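Local structure of SnoaL-like polyketide cyclase (Agrobacterium tumefaciens str. C58, 3EHC) at residues L5-L13 and L65-L76; L89-E100 and S116-L127. The protein is of unknown function but belongs to the SnoaL-like polyketide cyclase family of the NTF2 clan, whose members share a cone-shaped alpha+beta fold with a pocket. All blocks are in the same frame, centred on the assembly; numbering follows the deposited sequence.

Overall arrangement
Contact 1 and contact 2 lie on opposite sides of the centre of the chain, their centres about 24 Å apart. They follow one another in sequence: contact 1 closes at L76 before contact 2 opens at L89. Both use the same mixed five-strand sheet, in which strands 71-80 and 96-107 are neighbours. The two meet there, where L76 O lies 2.9 Å from E100 N, a probable backbone hydrogen bond. Contact 1 lays the N-terminal helix 5-17 over one end of the sheet. Contact 2 sets helix 120-127, which continues from strand 110-118, antiparallel against strand 96-107. Both also touch the second subunit, so the ends of the chain are tied to a sheet that takes part in the dimer.

Contact 1 of 2, residues L5-L13 and L65-L76; sequences LNDIYLAYL and LVSDATRLAARL
Y9 of helix 5-13 lies against the hairpin formed by strands 65-67 and 71-76, and its side chain runs across the middle of the contact. Its CB touches L72 CD1 at 3.6 Å. CG is anti to the backbone N (chi1 -172°), which sends the ring down toward the sheet. L72 CD2 sits over the centre of one ring face, 3.8 Å from the centroid of the Y9 ring, a CH-pi contact. L13 CG covers the opposite face nearer its rim. CD2 and CE2 meet L65 CD2, and CE2 also meets A74 CB at 3.7 Å. At the tip, OH touches both A74 CB and L76 CD1, while its hydrogen bond goes to Y104 OH on strand 96-107. One turn earlier, N6 supplies the polar link. S67 OG donates to N6 OD1 over 2.8 Å, approaching well out of the amide plane. The other end of the amide, ND2, gives a hydrogen to a water that donates to L65 O. N6 and L65 lie alongside, pointing opposite ways, with N6 CG 3.7 Å from L65 CD1. L5 CD1 rests on the backbone of the turn, 3.7 Å from R71 N. There T70 N donates to D68 OD1, which makes an Asx turn; R71 N reaches the same oxygen from the opposite face of the carboxylate and completes an Asx motif. The helix is thus held mainly by apolar contacts of Y9 on the strands and L5 on the turn. The two bonds of the N6 amide should limit its rotation and tie it to strand 62-67.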
loop_
_atom_site.group_PDB
_atom_site.type_symbol
_atom_site.label_atom_id
_atom_site.label_comp_id
_atom_site.label_asym_id
_atom_site.label_seq_id
_atom_site.Cartn_x
_atom_site.Cartn_y
_atom_site.Cartn_z
ATOM N N LEU B 5 1.230 12.861 -14.607
ATOM C CA LEU B 5 1.633 12.626 -13.224
ATOM C C LEU B 5 2.727 11.578 -13.146
ATOM O O LEU B 5 3.617 11.688 -12.324
ATOM C CB LEU B 5 0.450 12.224 -12.360
ATOM C CG LEU B 5 -0.424 13.386 -11.910
ATOM C CD1 LEU B 5 -1.337 12.854 -10.786
ATOM C CD2 LEU B 5 0.392 14.611 -11.445
ATOM N N ASN B 6 2.654 10.564 -14.000
ATOM C CA ASN B 6 3.693 9.516 -14.026
ATOM C C ASN B 6 5.101 10.089 -14.280
ATOM O O ASN B 6 6.068 9.721 -13.588
ATOM C CB ASN B 6 3.396 8.405 -15.044
ATOM C CG ASN B 6 2.551 7.262 -14.473
ATOM O OD1 ASN B 6 1.996 7.328 -13.375
ATOM N ND2 ASN B 6 2.435 6.205 -15.253
ATOM N N ASP B 7 5.200 11.010 -15.244
ATOM C CA ASP B 7 6.457 11.654 -15.564
ATOM C C ASP B 7 6.958 12.517 -14.427
ATOM O O ASP B 7 8.138 12.445 -14.104
ATOM C CB ASP B 7 6.338 12.475 -16.841
ATOM C CG ASP B 7 6.097 11.620 -18.048
ATOM O OD1 ASP B 7 6.728 10.565 -18.173
ATOM O OD2 ASP B 7 5.281 12.009 -18.889
ATOM N N ILE B 8 6.064 13.332 -13.845
ATOM C CA ILE B 8 6.386 14.201 -12.694
ATOM C C ILE B 8 6.920 13.325 -11.521
ATOM O O ILE B 8 7.962 13.623 -10.929
ATOM C CB ILE B 8 5.166 15.055 -12.264
ATOM C CG1 ILE B 8 4.664 15.903 -13.448
ATOM C CG2 ILE B 8 5.533 15.935 -11.103
ATOM C CD1 ILE B 8 3.283 16.485 -13.290
ATOM N N TYR B 9 6.220 12.219 -11.253
ATOM C CA TYR B 9 6.577 11.318 -10.189
ATOM C C TYR B 9 7.948 10.669 -10.380
ATOM O O TYR B 9 8.731 10.617 -9.437
ATOM C CB TYR B 9 5.515 10.228 -10.026
ATOM C CG TYR B 9 5.756 9.376 -8.807
ATOM C CD1 TYR B 9 5.727 9.944 -7.533
ATOM C CD2 TYR B 9 6.012 8.002 -8.913
ATOM C CE1 TYR B 9 5.953 9.180 -6.401
ATOM C CE2 TYR B 9 6.241 7.223 -7.773
ATOM C CZ TYR B 9 6.201 7.828 -6.516
ATOM O OH TYR B 9 6.400 7.105 -5.364
ATOM N N LEU B 10 8.227 10.157 -11.578
ATOM C CA LEU B 10 9.514 9.527 -11.839
ATOM C C LEU B 10 10.657 10.556 -11.754
ATOM O O LEU B 10 11.744 10.202 -11.306
ATOM C CB LEU B 10 9.508 8.753 -13.163
ATOM C CG LEU B 10 8.639 7.489 -13.254
ATOM C CD1 LEU B 10 8.751 6.853 -14.620
ATOM C CD2 LEU B 10 9.003 6.469 -12.218
ATOM N N ALA B 11 10.392 11.818 -12.135
ATOM C CA ALA B 11 11.358 12.916 -11.972
ATOM C C ALA B 11 11.573 13.213 -10.476
ATOM O O ALA B 11 12.680 13.479 -10.042
ATOM C CB ALA B 11 10.901 14.173 -12.734
ATOM N N TYR B 12 10.507 13.136 -9.686
ATOM C CA TYR B 12 10.592 13.302 -8.219
ATOM C C TYR B 12 11.470 12.225 -7.588
ATOM O O TYR B 12 12.347 12.533 -6.775
ATOM C CB TYR B 12 9.177 13.312 -7.600
ATOM C CG TYR B 12 9.062 13.011 -6.115
ATOM C CD1 TYR B 12 9.479 13.920 -5.157
ATOM C CD2 TYR B 12 8.477 11.826 -5.674
ATOM C CE1 TYR B 12 9.348 13.646 -3.786
ATOM C CE2 TYR B 12 8.361 11.534 -4.325
ATOM C CZ TYR B 12 8.788 12.451 -3.379
ATOM O OH TYR B 12 8.666 12.150 -2.022
ATOM N N LEU B 13 11.255 10.976 -7.993
ATOM C CA LEU B 13 12.051 9.850 -7.487
ATOM C C LEU B 13 13.504 9.985 -7.896
ATOM O O LEU B 13 14.401 9.644 -7.110
ATOM C CB LEU B 13 11.492 8.491 -7.959
ATOM C CG LEU B 13 10.133 8.036 -7.433
ATOM C CD1 LEU B 13 9.853 6.612 -7.876
ATOM C CD2 LEU B 13 10.023 8.201 -5.919
ATOM N N LEU B 65 2.981 1.598 -11.121
ATOM C CA LEU B 65 2.402 2.933 -11.045
ATOM C C LEU B 65 0.974 2.901 -11.652
ATOM O O LEU B 65 0.774 2.378 -12.757
ATOM C CB LEU B 65 3.211 3.965 -11.845
ATOM C CG LEU B 65 4.633 4.365 -11.476
ATOM C CD1 LEU B 65 5.085 5.455 -12.465
ATOM C CD2 LEU B 65 4.725 4.832 -10.007
ATOM N N VAL B 66 -0.001 3.431 -10.908
ATOM C CA VAL B 66 -1.356 3.624 -11.401
ATOM C C VAL B 66 -1.741 5.081 -11.139
ATOM O O VAL B 66 -1.600 5.590 -10.023
ATOM C CB VAL B 66 -2.401 2.742 -10.708
ATOM C CG1 VAL B 66 -3.671 2.735 -11.551
ATOM C CG2 VAL B 66 -1.904 1.313 -10.447
ATOM N N SER B 67 -2.229 5.763 -12.156
ATOM C CA SER B 67 -2.581 7.166 -11.978
ATOM C C SER B 67 -3.720 7.642 -12.866
ATOM O O SER B 67 -4.021 7.072 -13.932
ATOM C CB SER B 67 -1.346 8.061 -12.167
ATOM O OG SER B 67 -0.783 7.897 -13.455
ATOM N N ASP B 68 -4.346 8.721 -12.411
ATOM C CA ASP B 68 -5.344 9.429 -13.212
ATOM C C ASP B 68 -4.987 10.925 -13.247
ATOM O O ASP B 68 -3.809 11.282 -13.179
ATOM C CB ASP B 68 -6.773 9.130 -12.733
ATOM C CG ASP B 68 -7.007 9.477 -11.270
ATOM O OD1 ASP B 68 -6.382 10.436 -10.770
ATOM O OD2 ASP B 68 -7.831 8.782 -10.621
ATOM N N ALA B 69 -5.976 11.794 -13.367
ATOM C CA ALA B 69 -5.684 13.207 -13.519
ATOM C C ALA B 69 -5.083 13.795 -12.238
ATOM O O ALA B 69 -4.193 14.647 -12.320
ATOM C CB ALA B 69 -6.934 13.977 -13.938
ATOM N N THR B 70 -5.560 13.348 -11.071
ATOM C CA THR B 70 -5.196 13.994 -9.805
ATOM C C THR B 70 -4.443 13.106 -8.842
ATOM O O THR B 70 -3.871 13.613 -7.882
ATOM C CB THR B 70 -6.442 14.610 -9.087
ATOM O OG1 THR B 70 -7.354 13.578 -8.691
ATOM C CG2 THR B 70 -7.152 15.639 -10.011
ATOM N N ARG B 71 -4.425 11.798 -9.078
ATOM C CA ARG B 71 -3.873 10.884 -8.084
ATOM C C ARG B 71 -2.916 9.868 -8.687
ATOM O O ARG B 71 -3.048 9.488 -9.845
ATOM C CB ARG B 71 -5.010 10.170 -7.366
ATOM C CG ARG B 71 -5.969 11.078 -6.605
ATOM C CD ARG B 71 -7.041 10.246 -5.894
ATOM N NE ARG B 71 -7.116 10.549 -4.458
ATOM C CZ ARG B 71 -8.067 11.286 -3.873
ATOM N NH1 ARG B 71 -9.065 11.815 -4.588
ATOM N NH2 ARG B 71 -8.012 11.509 -2.556
ATOM N N LEU B 72 -1.950 9.439 -7.879
ATOM C CA LEU B 72 -1.011 8.378 -8.286
ATOM C C LEU B 72 -0.821 7.405 -7.121
ATOM O O LEU B 72 -0.705 7.830 -5.963
ATOM C CB LEU B 72 0.340 8.954 -8.781
ATOM C CG LEU B 72 1.452 7.988 -9.222
ATOM C CD1 LEU B 72 2.289 8.573 -10.322
ATOM C CD2 LEU B 72 2.353 7.578 -8.008
ATOM N N ALA B 73 -0.854 6.110 -7.437
ATOM C CA ALA B 73 -0.531 5.054 -6.483
ATOM C C ALA B 73 0.732 4.346 -6.988
ATOM O O ALA B 73 0.809 3.972 -8.178
ATOM C CB ALA B 73 -1.683 4.090 -6.380
ATOM N N ALA B 74 1.712 4.170 -6.092
ATOM C CA ALA B 74 2.985 3.500 -6.423
ATOM C C ALA B 74 3.241 2.296 -5.514
ATOM O O ALA B 74 3.024 2.373 -4.309
ATOM C CB ALA B 74 4.157 4.499 -6.325
ATOM N N ARG B 75 3.660 1.174 -6.107
ATOM C CA ARG B 75 4.345 0.115 -5.380
ATOM C C ARG B 75 5.837 0.316 -5.620
ATOM O O ARG B 75 6.308 0.151 -6.727
ATOM C CB ARG B 75 3.907 -1.266 -5.842
ATOM C CG ARG B 75 4.670 -2.402 -5.206
ATOM C CD ARG B 75 4.096 -3.709 -5.783
ATOM N NE ARG B 75 4.945 -4.861 -5.558
ATOM C CZ ARG B 75 4.975 -5.532 -4.410
ATOM N NH1 ARG B 75 4.194 -5.195 -3.376
ATOM N NH2 ARG B 75 5.752 -6.567 -4.313
ATOM N N LEU B 76 6.546 0.682 -4.555
ATOM C CA LEU B 76 7.974 0.904 -4.544
ATOM C C LEU B 76 8.611 -0.294 -3.864
ATOM O O LEU B 76 8.119 -0.746 -2.822
ATOM C CB LEU B 76 8.296 2.137 -3.696
ATOM C CG LEU B 76 7.606 3.440 -4.094
ATOM C CD1 LEU B 76 7.718 4.535 -3.021
ATOM C CD2 LEU B 76 8.243 3.830 -5.377
HETATM O O HOH W 1 0.575 4.111 -15.125
#

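Contact 2 of 2, residues L89-E100 and S116-L127; sequences LPVNGRRVQFCE and SVLDKVAIERQL. With SO4 (sulfate ion), chain G.
The C-terminal helix 120-127 carries on in the direction of strand 110-118 of a beta hairpin and packs antiparallel to the partner strand 96-107. E100 and L118 form an antiparallel non-hydrogen-bonded pair. Just beyond it, D119 N donates to C99 O at 3.0 Å. D119 is the N-cap of the helix, although its bond from A122 N to OD1 is weak. Its OD2 takes a hydrogen from a water that also accepts from C99 N. At the far end of the helix, Q126 pairs its amide with the backbone of Q97. Q97 N reaches Q126 OE1 at 2.9 Å, and Q126 NE2 reaches Q97 O at 2.7 Å. Both bonds are nearly straight and lie on lone pairs in the carbonyl planes. They set the flip of the amide, and a further bond from Q126 NE2 to A122 O agrees with it. Between these polar ends, I123 packs against F98 and L89. Its CD1 lies over one face of the F98 ring, 4.2 Å from the centroid, while its CG2 presses tightly on L89 CD1 at 3.5 Å. The F98 ring has L118 CD2 at its edge. L127 CD2 sits over the centre of the R94 guanidinium, 3.6 Å from CZ. The bend of R94 at chi3 (-70°) brings NE and NH2 side-on to V91 O within the type I' turn. On the outer side of the helix, R125 NH2 donates to a sulfate, probably from the crystallisation liquor, which N35 of the second subunit also binds. K120 and E124 form reciprocal salt bridges with E124 and K120 of the second subunit. The Q97-Q126 pairing thus satisfies strand N-H and C=O groups with a side-chain amide, much as a neighbouring strand would, while I123 and L127 pack on L89, V91 and V96.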
loop_
_atom_site.group_PDB
_atom_site.type_symbol
_atom_site.label_atom_id
_atom_site.label_comp_id
_atom_site.label_asym_id
_atom_site.label_seq_id
_atom_site.Cartn_x
_atom_site.Cartn_y
_atom_site.Cartn_z
ATOM N N LEU B 89 12.660 -2.220 14.547
ATOM C CA LEU B 89 13.275 -3.509 14.355
ATOM C C LEU B 89 14.796 -3.326 14.386
ATOM O O LEU B 89 15.301 -2.403 13.754
ATOM C CB LEU B 89 12.865 -4.078 12.999
ATOM C CG LEU B 89 11.384 -4.407 12.876
ATOM C CD1 LEU B 89 11.040 -4.878 11.435
ATOM C CD2 LEU B 89 11.027 -5.438 13.979
ATOM N N PRO B 90 15.537 -4.190 15.126
ATOM C CA PRO B 90 16.997 -4.051 15.134
ATOM C C PRO B 90 17.694 -4.592 13.873
ATOM O O PRO B 90 18.418 -5.574 13.932
ATOM C CB PRO B 90 17.411 -4.767 16.430
ATOM C CG PRO B 90 16.366 -5.765 16.655
ATOM C CD PRO B 90 15.093 -5.279 16.007
ATOM N N VAL B 91 17.448 -3.955 12.724
ATOM C CA VAL B 91 17.990 -4.409 11.458
ATOM C C VAL B 91 19.525 -4.396 11.495
ATOM O O VAL B 91 20.172 -5.344 11.069
ATOM C CB VAL B 91 17.484 -3.579 10.272
ATOM C CG1 VAL B 91 18.127 -4.053 8.957
ATOM C CG2 VAL B 91 15.969 -3.696 10.196
ATOM N N ASN B 92 20.093 -3.316 12.021
ATOM C CA ASN B 92 21.480 -3.288 12.415
ATOM C C ASN B 92 22.453 -3.688 11.297
ATOM O O ASN B 92 23.325 -4.553 11.489
ATOM C CB ASN B 92 21.721 -4.227 13.615
ATOM C CG ASN B 92 21.249 -3.651 14.906
ATOM O OD1 ASN B 92 21.018 -2.456 15.011
ATOM N ND2 ASN B 92 21.098 -4.492 15.903
ATOM N N GLY B 93 22.299 -3.061 10.138
ATOM C CA GLY B 93 23.259 -3.200 9.054
ATOM C C GLY B 93 23.060 -4.405 8.178
ATOM O O GLY B 93 23.862 -4.694 7.318
ATOM N N ARG B 94 21.970 -5.122 8.370
ATOM C CA ARG B 94 21.640 -6.208 7.452
ATOM C C ARG B 94 20.825 -5.677 6.273
ATOM O O ARG B 94 19.952 -4.808 6.415
ATOM C CB ARG B 94 20.901 -7.328 8.160
ATOM C CG ARG B 94 21.807 -8.227 8.963
ATOM C CD ARG B 94 20.976 -9.117 9.837
ATOM N NE ARG B 94 20.371 -8.332 10.886
ATOM C CZ ARG B 94 19.531 -8.798 11.795
ATOM N NH1 ARG B 94 19.168 -10.068 11.829
ATOM N NH2 ARG B 94 19.069 -7.965 12.702
ATOM N N ARG B 95 21.106 -6.246 5.111
ATOM C CA ARG B 95 20.364 -5.949 3.894
ATOM C C ARG B 95 18.979 -6.600 3.895
ATOM O O ARG B 95 18.847 -7.807 4.158
ATOM C CB ARG B 95 21.134 -6.447 2.666
ATOM C CG ARG B 95 20.369 -6.256 1.353
ATOM C CD ARG B 95 21.256 -6.482 0.143
ATOM N NE ARG B 95 22.026 -5.257 -0.083
ATOM C CZ ARG B 95 21.946 -4.467 -1.158
ATOM N NH1 ARG B 95 21.142 -4.793 -2.168
ATOM N NH2 ARG B 95 22.707 -3.358 -1.255
ATOM N N VAL B 96 17.946 -5.814 3.591
ATOM C CA VAL B 96 16.574 -6.300 3.658
ATOM C C VAL B 96 15.817 -5.767 2.460
ATOM O O VAL B 96 16.163 -4.738 1.913
ATOM C CB VAL B 96 15.861 -5.899 5.000
ATOM C CG1 VAL B 96 16.435 -6.701 6.244
ATOM C CG2 VAL B 96 15.926 -4.391 5.222
ATOM N N GLN B 97 14.814 -6.520 2.018
ATOM C CA GLN B 97 13.956 -6.130 0.918
ATOM C C GLN B 97 12.521 -5.972 1.437
ATOM O O GLN B 97 12.006 -6.821 2.157
ATOM C CB GLN B 97 13.963 -7.145 -0.224
ATOM C CG GLN B 97 15.290 -7.319 -0.924
ATOM C CD GLN B 97 16.186 -8.223 -0.133
ATOM O OE1 GLN B 97 15.715 -9.198 0.422
ATOM N NE2 GLN B 97 17.476 -7.890 -0.043
ATOM N N PHE B 98 11.897 -4.870 1.089
ATOM C CA PHE B 98 10.518 -4.639 1.469
ATOM C C PHE B 98 9.897 -3.638 0.524
ATOM O O PHE B 98 10.590 -2.851 -0.108
ATOM C CB PHE B 98 10.441 -4.088 2.895
ATOM C CG PHE B 98 11.210 -2.816 3.096
ATOM C CD1 PHE B 98 12.552 -2.849 3.410
ATOM C CD2 PHE B 98 10.592 -1.590 2.989
ATOM C CE1 PHE B 98 13.265 -1.696 3.576
ATOM C CE2 PHE B 98 11.304 -0.437 3.171
ATOM C CZ PHE B 98 12.646 -0.486 3.465
ATOM N N CYS B 99 8.576 -3.659 0.440
ATOM C CA CYS B 99 7.873 -2.713 -0.412
ATOM C C CYS B 99 7.138 -1.671 0.407
ATOM O O CYS B 99 6.882 -1.853 1.597
ATOM C CB CYS B 99 6.897 -3.437 -1.325
ATOM S SG CYS B 99 7.685 -4.396 -2.580
ATOM N N GLU B 100 6.826 -0.570 -0.264
ATOM C CA GLU B 100 5.984 0.492 0.262
ATOM C C GLU B 100 4.869 0.721 -0.771
ATOM O O GLU B 100 5.141 0.804 -1.973
ATOM C CB GLU B 100 6.780 1.776 0.429
ATOM C CG GLU B 100 6.006 2.916 1.102
ATOM C CD GLU B 100 6.730 4.268 1.015
ATOM O OE1 GLU B 100 7.927 4.300 0.662
ATOM O OE2 GLU B 100 6.097 5.308 1.311
ATOM N N SER B 116 0.967 6.451 3.054
ATOM C CA SER B 116 1.962 5.421 2.821
ATOM C C SER B 116 1.857 4.296 3.851
ATOM O O SER B 116 1.613 4.540 5.029
ATOM C CB SER B 116 3.350 6.053 2.850
ATOM O OG SER B 116 4.323 5.067 3.105
ATOM N N VAL B 117 2.021 3.061 3.383
ATOM C CA VAL B 117 2.134 1.875 4.240
ATOM C C VAL B 117 3.377 1.093 3.797
ATOM O O VAL B 117 3.526 0.786 2.617
ATOM C CB VAL B 117 0.821 0.992 4.194
ATOM C CG1 VAL B 117 0.973 -0.190 5.039
ATOM C CG2 VAL B 117 -0.401 1.786 4.653
ATOM N N LEU B 118 4.265 0.790 4.750
ATOM C CA LEU B 118 5.455 -0.059 4.527
ATOM C C LEU B 118 5.207 -1.505 4.994
ATOM O O LEU B 118 4.438 -1.735 5.928
ATOM C CB LEU B 118 6.667 0.519 5.275
ATOM C CG LEU B 118 7.250 1.822 4.717
ATOM C CD1 LEU B 118 7.925 2.660 5.825
ATOM C CD2 LEU B 118 8.236 1.528 3.617
ATOM N N ASP B 119 5.836 -2.474 4.319
ATOM C CA ASP B 119 5.668 -3.880 4.643
ATOM C C ASP B 119 6.649 -4.291 5.761
ATOM O O ASP B 119 7.713 -4.873 5.502
ATOM C CB ASP B 119 5.826 -4.745 3.382
ATOM C CG ASP B 119 5.385 -6.201 3.590
ATOM O OD1 ASP B 119 4.865 -6.548 4.666
ATOM O OD2 ASP B 119 5.578 -7.001 2.666
ATOM N N LYS B 120 6.240 -4.002 6.997
ATOM C CA LYS B 120 6.973 -4.348 8.185
ATOM C C LYS B 120 7.070 -5.851 8.346
ATOM O O LYS B 120 8.111 -6.346 8.783
ATOM C CB LYS B 120 6.351 -3.675 9.423
ATOM C CG LYS B 120 7.049 -3.994 10.729
ATOM C CD LYS B 120 6.755 -3.031 11.845
ATOM C CE LYS B 120 7.526 -3.423 13.097
ATOM N NZ LYS B 120 7.282 -2.518 14.240
ATOM N N VAL B 121 6.010 -6.577 7.977
ATOM C CA VAL B 121 5.997 -8.032 8.118
ATOM C C VAL B 121 7.148 -8.678 7.317
ATOM O O VAL B 121 7.724 -9.621 7.795
ATOM C CB VAL B 121 4.589 -8.639 7.794
ATOM C CG1 VAL B 121 4.583 -10.127 7.965
ATOM C CG2 VAL B 121 3.501 -8.020 8.726
ATOM N N ALA B 122 7.444 -8.165 6.116
ATOM C CA ALA B 122 8.530 -8.655 5.243
ATOM C C ALA B 122 9.871 -8.533 5.951
ATOM O O ALA B 122 10.691 -9.449 5.914
ATOM C CB ALA B 122 8.537 -7.872 3.882
ATOM N N ILE B 123 10.070 -7.408 6.636
ATOM C CA ILE B 123 11.306 -7.181 7.380
ATOM C C ILE B 123 11.408 -8.131 8.592
ATOM O O ILE B 123 12.460 -8.698 8.848
ATOM C CB ILE B 123 11.476 -5.699 7.850
ATOM C CG1 ILE B 123 11.331 -4.721 6.682
ATOM C CG2 ILE B 123 12.908 -5.481 8.564
ATOM C CD1 ILE B 123 11.378 -3.196 7.143
ATOM N N GLU B 124 10.318 -8.266 9.342
ATOM C CA GLU B 124 10.250 -9.176 10.488
ATOM C C GLU B 124 10.652 -10.594 10.123
ATOM O O GLU B 124 11.441 -11.237 10.836
ATOM C CB GLU B 124 8.842 -9.118 11.110
ATOM C CG GLU B 124 8.579 -7.845 11.895
ATOM C CD GLU B 124 7.081 -7.639 12.318
ATOM O OE1 GLU B 124 6.169 -8.367 11.844
ATOM O OE2 GLU B 124 6.814 -6.746 13.141
ATOM N N ARG B 125 10.090 -11.068 9.021
ATOM C CA ARG B 125 10.428 -12.369 8.501
ATOM C C ARG B 125 11.878 -12.552 8.152
ATOM O O ARG B 125 12.401 -13.620 8.361
ATOM C CB ARG B 125 9.599 -12.659 7.260
ATOM C CG ARG B 125 8.240 -13.049 7.644
ATOM C CD ARG B 125 7.420 -13.393 6.456
ATOM N NE ARG B 125 6.013 -13.429 6.840
ATOM C CZ ARG B 125 5.011 -13.200 6.002
ATOM N NH1 ARG B 125 5.271 -12.900 4.725
ATOM N NH2 ARG B 125 3.752 -13.264 6.446
ATOM N N GLN B 126 12.506 -11.526 7.588
ATOM C CA GLN B 126 13.914 -11.590 7.230
ATOM C C GLN B 126 14.858 -11.626 8.428
ATOM O O GLN B 126 15.926 -12.200 8.338
ATOM C CB GLN B 126 14.269 -10.432 6.310
ATOM C CG GLN B 126 13.740 -10.651 4.938
ATOM C CD GLN B 126 13.737 -9.404 4.072
ATOM O OE1 GLN B 126 14.771 -9.006 3.504
ATOM N NE2 GLN B 126 12.562 -8.815 3.915
ATOM N N LEU B 127 14.451 -11.015 9.543
ATOM C CA LEU B 127 15.230 -11.022 10.765
ATOM C C LEU B 127 14.913 -12.230 11.651
ATOM O O LEU B 127 15.671 -12.544 12.576
ATOM C CB LEU B 127 14.966 -9.737 11.591
ATOM C CG LEU B 127 15.124 -8.376 10.933
ATOM C CD1 LEU B 127 15.037 -7.289 11.994
ATOM C CD2 LEU B 127 16.410 -8.284 10.112
HETATM S S SO4 G . 1.771 -12.712 2.672
HETATM O O1 SO4 G . 2.176 -13.999 2.074
HETATM O O2 SO4 G . 2.745 -11.668 2.331
HETATM O O3 SO4 G . 1.686 -12.807 4.130
HETATM O O4 SO4 G . 0.443 -12.345 2.176
HETATM O O HOH W 2 7.223 -6.335 0.589
#